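Local coordinates for agmatinase (Burkholderia thailandensis, PDB 4DZ4), which probably hydrolyses agmatine to putrescine and urea, as a manganese-dependent enzyme of the arginase family, at residues 144-149 with 190-195. Numbering follows the deposited sequence.
Sequences PLLIAH and GLIDPK
Leu146 and Leu191 bring the two backbones closest, their CA atoms 6.9 Å apart. Residues 144-149 form part of helix 142-153. Residues 190-195 lie in the loop between helix 182-188 and strand 198-202. Just after helix 182-188, Gly190, with positive phi, closes a Schellman motif at its C-terminal end. No hydrogen bond joins the two segments; the contact is apolar. Leu191 reaches the helix with its CD1, which lies 3.7 Å from CG1 of Ile147. The same methyl is 4.2 Å from CB of Leu146, so it rests against two successive helix residues. The protein has the α/β fold of the arginase family, with a central parallel sheet. Further along the loop, CG2 of Ile192 meets CD1 of Leu146 at 4.1 Å. With CG1 of Ile192 between the backbone N and the carbonyl carbon (chi1 63°), CG2 lies anti to the carbonyl carbon. Leu146 also touches Phe183, and Ile192 touches Ala186 and Val187, so helix 182-188 covers the same apolar patch. The side chain of Leu146 is about 8 Å from that of the manganese ligand His139. On the helix, Leu145 O accepts bonds from His149 N and, at 2.8 Å, from His149 ND1. The ND1 bond lies in the ring plane and helps fix the imidazole's rotation.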
loop_
_atom_site.group_PDB
_atom_site.type_symbol
_atom_site.label_atom_id
_atom_site.label_comp_id
_atom_site.label_asym_id
_atom_site.label_seq_id
_atom_site.Cartn_x
_atom_site.Cartn_y
_atom_site.Cartn_z
ATOM N N PRO B 144 -4.038 28.269 18.874
ATOM C CA PRO B 144 -4.422 29.597 18.371
ATOM C C PRO B 144 -5.915 29.728 18.049
ATOM O O PRO B 144 -6.485 30.824 18.164
ATOM C CB PRO B 144 -3.582 29.763 17.078
ATOM C CG PRO B 144 -2.999 28.386 16.804
ATOM C CD PRO B 144 -2.871 27.733 18.157
ATOM N N LEU B 145 -6.572 28.612 17.710
ATOM C CA LEU B 145 -8.015 28.662 17.484
ATOM C C LEU B 145 -8.731 29.028 18.778
ATOM O O LEU B 145 -9.651 29.856 18.756
ATOM C CB LEU B 145 -8.540 27.324 16.929
ATOM C CG LEU B 145 -8.112 26.982 15.482
ATOM C CD1 LEU B 145 -8.645 25.604 15.092
ATOM C CD2 LEU B 145 -8.579 28.037 14.462
ATOM N N LEU B 146 -8.302 28.449 19.896
ATOM C CA LEU B 146 -8.883 28.782 21.193
ATOM C C LEU B 146 -8.626 30.247 21.578
ATOM O O LEU B 146 -9.476 30.900 22.166
ATOM C CB LEU B 146 -8.357 27.852 22.287
ATOM C CG LEU B 146 -8.915 26.429 22.259
ATOM C CD1 LEU B 146 -8.089 25.580 23.211
ATOM C CD2 LEU B 146 -10.419 26.376 22.609
ATOM N N ILE B 147 -7.439 30.753 21.267
ATOM C CA ILE B 147 -7.132 32.170 21.533
ATOM C C ILE B 147 -8.183 33.053 20.869
ATOM O O ILE B 147 -8.768 33.932 21.512
ATOM C CB ILE B 147 -5.705 32.550 21.055
ATOM C CG1 ILE B 147 -4.670 31.865 21.961
ATOM C CG2 ILE B 147 -5.501 34.071 21.025
ATOM C CD1 ILE B 147 -3.253 31.918 21.429
ATOM N N ALA B 148 -8.437 32.800 19.583
ATOM C CA ALA B 148 -9.354 33.628 18.815
ATOM C C ALA B 148 -10.789 33.431 19.322
ATOM O O ALA B 148 -11.558 34.395 19.429
ATOM C CB ALA B 148 -9.244 33.269 17.336
ATOM N N HIS B 149 -11.135 32.191 19.672
ATOM C CA HIS B 149 -12.470 31.915 20.240
ATOM C C HIS B 149 -12.729 32.579 21.575
ATOM O O HIS B 149 -13.821 33.081 21.811
ATOM C CB HIS B 149 -12.746 30.416 20.293
ATOM C CG HIS B 149 -13.199 29.845 18.963
ATOM N ND1 HIS B 149 -12.339 29.591 17.955
ATOM C CD2 HIS B 149 -14.472 29.514 18.490
ATOM C CE1 HIS B 149 -13.029 29.110 16.891
ATOM N NE2 HIS B 149 -14.335 29.073 17.220
ATOM N N GLY B 190 -5.376 30.576 30.930
ATOM C CA GLY B 190 -6.777 30.711 31.367
ATOM C C GLY B 190 -7.802 30.652 30.233
ATOM O O GLY B 190 -8.940 31.126 30.404
ATOM N N LEU B 191 -7.426 30.035 29.101
ATOM C CA LEU B 191 -8.332 29.899 27.956
ATOM C C LEU B 191 -9.406 28.879 28.214
ATOM O O LEU B 191 -10.514 28.999 27.684
ATOM C CB LEU B 191 -7.581 29.509 26.668
ATOM C CG LEU B 191 -6.591 30.551 26.147
ATOM C CD1 LEU B 191 -5.915 30.032 24.893
ATOM C CD2 LEU B 191 -7.296 31.876 25.869
ATOM N N ILE B 192 -9.064 27.846 28.971
ATOM C CA ILE B 192 -10.007 26.772 29.263
ATOM C C ILE B 192 -10.086 26.493 30.752
ATOM O O ILE B 192 -9.111 26.676 31.467
ATOM C CB ILE B 192 -9.695 25.476 28.491
ATOM C CG1 ILE B 192 -8.336 24.906 28.902
ATOM C CG2 ILE B 192 -9.808 25.702 26.979
ATOM C CD1 ILE B 192 -7.873 23.742 28.036
ATOM N N ASP B 193 -11.263 26.065 31.205
ATOM C CA ASP B 193 -11.506 25.832 32.617
ATOM C C ASP B 193 -11.397 24.339 32.848
ATOM O O ASP B 193 -12.282 23.588 32.406
ATOM C CB ASP B 193 -12.918 26.299 32.969
ATOM C CG ASP B 193 -13.304 25.999 34.414
ATOM O OD1 ASP B 193 -12.555 25.340 35.154
ATOM O OD2 ASP B 193 -14.384 26.444 34.831
ATOM N N PRO B 194 -10.349 23.903 33.575
ATOM C CA PRO B 194 -10.156 22.442 33.675
ATOM C C PRO B 194 -11.293 21.700 34.352
ATOM O O PRO B 194 -11.668 20.624 33.876
ATOM C CB PRO B 194 -8.853 22.292 34.475
ATOM C CG PRO B 194 -8.162 23.619 34.341
ATOM C CD PRO B 194 -9.266 24.647 34.256
ATOM N N LYS B 195 -11.860 22.274 35.429
ATOM C CA LYS B 195 -12.970 21.628 36.135
ATOM C C LYS B 195 -14.235 21.438 35.265
ATOM O O LYS B 195 -15.025 20.519 35.513
ATOM C CB LYS B 195 -13.300 22.388 37.437
#